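Long-range contacts in nucleoside hydrolase, putative (Trypanosoma brucei, PDB 3FZ0), which belongs to the nucleoside hydrolase family and binds a calcium ion at a site built largely from aspartates: residues B[48-53]-B[64-69]; B[56-61]-B[99-104]. The protein carries 2 engineered substitutions. One frame throughout, in Å; residues are numbered along the deposited sequence. Where two conformers were deposited one is given.

Interaction 1 (B[48-53]-B[64-69]); sequences QGMENI and IPFFRG
Over one face of the Phe66 ring sits Ile53 CG2, 3.9 Å from the ring centroid and 23° off the normal, a CH-pi contact displaced toward the CG side. At the ring's edge comes Met50, whose SD is 5.1 Å from the centroid in a Met-aromatic contact, while Met50 CE touches Phe66 CD1 at 3.6 Å. In the conformer modelled here, one face of the Arg68 guanidinium lies against Met50 CG, off centre.

The thioether lies in the angle between Phe66 and Arg68 because its chain bends at chi2 and again at chi3; CE thereby also comes up to Arg68 CG. In the same conformer the arginine chain, extended from CG to NE, crosses the methionine at about a right angle. Ile53 presents CG2 rather than its longer branch, which turns away from the strand. All of this is apolar packing or van der Waals contact, largely buried, with Val39 and Ile37 of strand 32-39 touching Met50 and Ile53. The 48-53 segment of helix 46-60 and strand 66-68 run nearly antiparallel (172°), their axes approaching to 9.1 Å, as expected for the helix and second strand of the beta-alpha-beta unit formed by 32-39, 46-60 and 66-68.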
loop_
_atom_site.group_PDB
_atom_site.type_symbol
_atom_site.label_atom_id
_atom_site.label_comp_id
_atom_site.label_asym_id
_atom_site.label_seq_id
_atom_site.Cartn_x
_atom_site.Cartn_y
_atom_site.Cartn_z
ATOM N N GLN B 48 -24.549 12.430 18.829
ATOM C CA GLN B 48 -25.057 11.480 19.764
ATOM C C GLN B 48 -24.082 11.412 20.942
ATOM O O GLN B 48 -24.512 11.362 22.098
ATOM C CB GLN B 48 -25.224 10.131 19.081
ATOM C CG GLN B 48 -25.813 9.046 19.975
ATOM C CD GLN B 48 -27.184 9.420 20.469
ATOM O OE1 GLN B 48 -28.100 9.582 19.666
ATOM N NE2 GLN B 48 -27.332 9.597 21.783
ATOM N N GLY B 49 -22.777 11.456 20.667
ATOM C CA GLY B 49 -21.792 11.463 21.735
ATOM C C GLY B 49 -22.027 12.571 22.760
ATOM O O GLY B 49 -22.089 12.306 23.996
ATOM N N MET B 50 -22.173 13.801 22.251
ATOM C CA MET B 50 -22.501 14.942 23.069
ATOM C C MET B 50 -23.692 14.646 23.991
ATOM O O MET B 50 -23.637 14.942 25.195
ATOM C CB MET B 50 -22.778 16.176 22.205
ATOM C CG MET B 50 -21.544 16.743 21.522
ATOM S SD MET B 50 -20.257 17.349 22.627
ATOM C CE MET B 50 -20.909 18.951 23.091
ATOM N N GLU B 51 -24.754 14.061 23.436
ATOM C CA GLU B 51 -25.936 13.716 24.226
ATOM C C GLU B 51 -25.613 12.702 25.320
ATOM O O GLU B 51 -26.104 12.817 26.462
ATOM C CB GLU B 51 -27.051 13.192 23.334
ATOM C CG GLU B 51 -27.583 14.229 22.326
ATOM C CD GLU B 51 -28.212 15.478 22.981
ATOM O OE1 GLU B 51 -28.988 15.333 23.948
ATOM O OE2 GLU B 51 -27.954 16.612 22.522
ATOM N N ASN B 52 -24.757 11.726 24.980
ATOM C CA ASN B 52 -24.313 10.709 25.961
ATOM C C ASN B 52 -23.523 11.316 27.123
ATOM O O ASN B 52 -23.879 11.081 28.287
ATOM C CB ASN B 52 -23.533 9.575 25.290
ATOM C CG ASN B 52 -24.337 8.843 24.254
ATOM O OD1 ASN B 52 -25.554 9.063 24.106
ATOM N ND2 ASN B 52 -23.674 7.941 23.534
ATOM N N ILE B 53 -22.494 12.116 26.816
ATOM C CA ILE B 53 -21.723 12.813 27.846
ATOM C C ILE B 53 -22.644 13.665 28.735
ATOM O O ILE B 53 -22.535 13.623 29.960
ATOM C CB ILE B 53 -20.550 13.687 27.258
ATOM C CG1 ILE B 53 -19.463 12.831 26.596
ATOM C CG2 ILE B 53 -19.890 14.534 28.355
ATOM C CD1 ILE B 53 -19.048 11.576 27.382
ATOM N N ILE B 64 -18.306 19.859 34.481
ATOM C CA ILE B 64 -17.195 19.642 33.536
ATOM C C ILE B 64 -17.567 20.065 32.096
ATOM O O ILE B 64 -18.568 19.605 31.571
ATOM C CB ILE B 64 -16.804 18.153 33.527
ATOM C CG1 ILE B 64 -16.442 17.699 34.951
ATOM C CG2 ILE B 64 -15.667 17.882 32.575
ATOM C CD1 ILE B 64 -16.243 16.188 35.052
ATOM N N PRO B 65 -16.760 20.921 31.454
ATOM C CA PRO B 65 -17.117 21.304 30.095
ATOM C C PRO B 65 -16.787 20.221 29.069
ATOM O O PRO B 65 -15.779 19.506 29.224
ATOM C CB PRO B 65 -16.284 22.576 29.853
ATOM C CG PRO B 65 -15.149 22.484 30.782
ATOM C CD PRO B 65 -15.514 21.554 31.909
ATOM N N PHE B 66 -17.641 20.084 28.045
ATOM C CA PHE B 66 -17.411 19.113 26.971
ATOM C C PHE B 66 -17.560 19.723 25.565
ATOM O O PHE B 66 -18.302 20.701 25.369
ATOM C CB PHE B 66 -18.200 17.805 27.155
ATOM C CG PHE B 66 -19.694 17.992 27.363
ATOM C CD1 PHE B 66 -20.588 17.592 26.384
ATOM C CD2 PHE B 66 -20.196 18.524 28.553
ATOM C CE1 PHE B 66 -21.939 17.736 26.571
ATOM C CE2 PHE B 66 -21.557 18.679 28.743
ATOM C CZ PHE B 66 -22.435 18.291 27.765
ATOM N N PHE B 67 -16.824 19.165 24.595
ATOM C CA PHE B 67 -16.628 19.841 23.321
ATOM C C PHE B 67 -16.781 18.922 22.117
ATOM O O PHE B 67 -16.347 17.744 22.179
ATOM C CB PHE B 67 -15.254 20.494 23.323
ATOM C CG PHE B 67 -15.047 21.450 24.474
ATOM C CD1 PHE B 67 -14.615 20.987 25.721
ATOM C CD2 PHE B 67 -15.291 22.810 24.308
ATOM C CE1 PHE B 67 -14.447 21.862 26.785
ATOM C CE2 PHE B 67 -15.110 23.712 25.376
ATOM C CZ PHE B 67 -14.691 23.227 26.613
ATOM N N ARG B 68 -17.416 19.441 21.049
ATOM C CA ARG B 68 -17.595 18.690 19.796
ATOM C C ARG B 68 -16.280 18.664 19.038
ATOM O O ARG B 68 -15.683 19.726 18.786
ATOM C CB ARG B 68 -18.708 19.302 18.919
ATOM C CG ARG B 68 -20.002 19.652 19.688
ATOM C CD ARG B 68 -21.084 20.384 18.856
ATOM N NE ARG B 68 -22.341 20.511 19.613
ATOM C CZ ARG B 68 -23.322 19.607 19.593
ATOM N NH1 ARG B 68 -23.208 18.517 18.843
ATOM N NH2 ARG B 68 -24.415 19.784 20.314
ATOM N N GLY B 69 -15.852 17.453 18.667
ATOM C CA GLY B 69 -14.644 17.245 17.889
ATOM C C GLY B 69 -14.933 16.780 16.465
ATOM O O GLY B 69 -15.978 17.105 15.900
#

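Interaction 2 (B[56-61]-B[99-104]); sequences LLDLYD and SQRVAL. Engineered in segment 99-104: Gln100 (natural residue Lys).
Asp58 OD1 takes the shortest polar bond of the contact, 2.9 Å from Arg101 NE, with an N-H...O angle of 162°. The donor meets the oxygen on its anti side, 20° out of the carboxylate plane, and the oxygen lies close to the guanidinium plane. Ser99 OG lies 3.2 Å from the same OD1, at most a weak bond, and the Ser99 side chain packs against the Asp58 carboxylate. The carboxylate and guanidinium planes are 58° apart, and the bond is made by NE singly rather than as a two-pronged carboxylate-guanidinium pair.

Ser99 also works within its own segment. With OG anti to the backbone N, the hydroxyl accepts from Arg101 N at 3.1 Å, a capping bond at the entry to the short, weakly bonded helix 101-104. Across from it, helix 46-60 ends in a Schellman motif: Asp61 has positive phi, and its N bonds back to Asp58 O. This turn brings the Asp61 carboxylate to the far end of the arginine, where OD1 lies near the guanidinium plane and 3.4 Å from Arg101 NH2, a weak, long salt bridge.

Asp58, Asp61 and Arg101 thus form a salt-bridge network, to which Asp63 adds a further salt bridge at Arg101 NH1. The bend of the arginine at chi3 turns its head toward the helix end, and Leu57 O stands over one face of the guanidinium. Below the charged head, Arg101 CD packs on Leu57 CB at 4.1 Å.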
loop_
_atom_site.group_PDB
_atom_site.type_symbol
_atom_site.label_atom_id
_atom_site.label_comp_id
_atom_site.label_asym_id
_atom_site.label_seq_id
_atom_site.Cartn_x
_atom_site.Cartn_y
_atom_site.Cartn_z
ATOM N N LEU B 56 -24.454 11.427 31.081
ATOM C CA LEU B 56 -23.518 10.984 32.125
ATOM C C LEU B 56 -23.195 12.088 33.159
ATOM O O LEU B 56 -23.175 11.823 34.352
ATOM C CB LEU B 56 -22.235 10.440 31.499
ATOM C CG LEU B 56 -21.087 10.033 32.440
ATOM C CD1 LEU B 56 -21.495 8.876 33.361
ATOM C CD2 LEU B 56 -19.870 9.633 31.571
ATOM N N LEU B 57 -22.982 13.331 32.715
ATOM C CA LEU B 57 -22.709 14.410 33.662
ATOM C C LEU B 57 -23.941 14.859 34.484
ATOM O O LEU B 57 -23.783 15.324 35.625
ATOM C CB LEU B 57 -22.042 15.600 32.973
ATOM C CG LEU B 57 -20.737 15.298 32.227
ATOM C CD1 LEU B 57 -20.213 16.529 31.510
ATOM C CD2 LEU B 57 -19.657 14.663 33.117
ATOM N N ASP B 58 -25.148 14.740 33.919
ATOM C CA ASP B 58 -26.387 14.893 34.707
ATOM C C ASP B 58 -26.366 14.005 35.944
ATOM O O ASP B 58 -26.612 14.479 37.053
ATOM C CB ASP B 58 -27.627 14.536 33.873
ATOM C CG ASP B 58 -27.994 15.612 32.871
ATOM O OD1 ASP B 58 -27.554 16.789 33.036
ATOM O OD2 ASP B 58 -28.757 15.290 31.937
ATOM N N LEU B 59 -26.044 12.726 35.738
ATOM C CA LEU B 59 -25.964 11.757 36.813
ATOM C C LEU B 59 -25.124 12.287 37.988
ATOM O O LEU B 59 -25.525 12.189 39.128
ATOM C CB LEU B 59 -25.416 10.442 36.275
ATOM C CG LEU B 59 -25.520 9.207 37.175
ATOM C CD1 LEU B 59 -27.010 8.853 37.439
ATOM C CD2 LEU B 59 -24.779 8.024 36.581
ATOM N N TYR B 60 -23.980 12.887 37.684
ATOM C CA TYR B 60 -23.051 13.387 38.695
ATOM C C TYR B 60 -23.307 14.821 39.135
ATOM O O TYR B 60 -22.707 15.298 40.083
ATOM C CB TYR B 60 -21.624 13.273 38.165
ATOM C CG TYR B 60 -21.126 11.862 38.197
ATOM C CD1 TYR B 60 -21.352 10.988 37.118
ATOM C CD2 TYR B 60 -20.457 11.375 39.320
ATOM C CE1 TYR B 60 -20.901 9.674 37.164
ATOM C CE2 TYR B 60 -20.012 10.068 39.360
ATOM C CZ TYR B 60 -20.232 9.234 38.290
ATOM O OH TYR B 60 -19.776 7.947 38.349
ATOM N N ASP B 61 -24.192 15.503 38.422
ATOM C CA ASP B 61 -24.322 16.943 38.534
ATOM C C ASP B 61 -23.046 17.702 38.320
ATOM O O ASP B 61 -22.835 18.708 38.964
ATOM C CB ASP B 61 -24.814 17.297 39.909
ATOM C CG ASP B 61 -26.143 17.900 39.872
ATOM O OD1 ASP B 61 -26.263 19.056 39.373
ATOM O OD2 ASP B 61 -27.061 17.196 40.342
ATOM N N SER B 99 -30.288 15.743 28.258
ATOM C CA SER B 99 -29.538 16.663 29.094
ATOM C C SER B 99 -29.648 18.105 28.590
ATOM O O SER B 99 -29.523 18.374 27.378
ATOM C CB SER B 99 -28.065 16.244 29.086
ATOM O OG SER B 99 -27.269 17.113 29.858
ATOM N N GLN B 100 -29.824 19.032 29.526
ATOM C CA GLN B 100 -29.833 20.465 29.216
ATOM C C GLN B 100 -28.404 21.027 29.160
ATOM O O GLN B 100 -28.184 22.166 28.756
ATOM C CB GLN B 100 -30.677 21.214 30.244
ATOM C CG GLN B 100 -32.096 20.649 30.397
ATOM C CD GLN B 100 -33.020 21.146 29.294
ATOM O OE1 GLN B 100 -33.487 22.293 29.318
ATOM N NE2 GLN B 100 -33.280 20.293 28.311
ATOM N N ARG B 101 -27.428 20.208 29.537
ATOM C CA ARG B 101 -26.043 20.626 29.546
ATOM C C ARG B 101 -25.478 20.849 28.130
ATOM O O ARG B 101 -24.618 21.727 27.927
ATOM C CB ARG B 101 -25.200 19.622 30.331
ATOM C CG ARG B 101 -25.295 19.804 31.824
ATOM C CD ARG B 101 -24.544 18.766 32.611
ATOM N NE ARG B 101 -25.326 18.455 33.790
ATOM C CZ ARG B 101 -25.159 19.001 34.988
ATOM N NH1 ARG B 101 -24.188 19.863 35.203
ATOM N NH2 ARG B 101 -25.961 18.667 35.975
ATOM N N VAL B 102 -25.975 20.081 27.157
ATOM C CA VAL B 102 -25.429 20.100 25.792
ATOM C C VAL B 102 -25.429 21.505 25.188
ATOM O O VAL B 102 -24.373 21.977 24.761
ATOM C CB VAL B 102 -26.132 19.087 24.836
ATOM C CG1 VAL B 102 -25.617 19.236 23.422
ATOM C CG2 VAL B 102 -25.937 17.671 25.304
ATOM N N ALA B 103 -26.592 22.164 25.172
ATOM C CA ALA B 103 -26.748 23.517 24.576
ATOM C C ALA B 103 -25.906 24.598 25.241
ATOM O O ALA B 103 -25.573 25.591 24.605
ATOM C CB ALA B 103 -28.229 23.962 24.557
ATOM N N LEU B 104 -25.582 24.402 26.517
ATOM C CA LEU B 104 -24.784 25.361 27.277
ATOM C C LEU B 104 -23.313 25.332 26.910
ATOM O O LEU B 104 -22.607 26.258 27.251
ATOM C CB LEU B 104 -24.862 25.084 28.779
ATOM C CG LEU B 104 -26.152 25.127 29.582
ATOM C CD1 LEU B 104 -25.874 24.741 31.084
ATOM C CD2 LEU B 104 -26.797 26.488 29.447
#

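In the fold
Helix 46-60 serves both contacts: interaction 1 uses residues 48-53 and interaction 2 its C-terminal end, with centres 9 Å apart. Strand 66-68 and helix 101-104 follow each other as secondary-structure elements, and the two contacts interleave along the chain. They also touch directly. Phe66 CD2 meets Leu57 CD1 at 3.6 Å, joining the aromatic packing to the helix end, while Val102 CG2 lies 3.6 Å from Met50 O. Interaction 1 is the more buried, and its Ile53 side chain is about 10 Å from the calcium ion bound by Asp14, Asp19, Leu134 and Asp283.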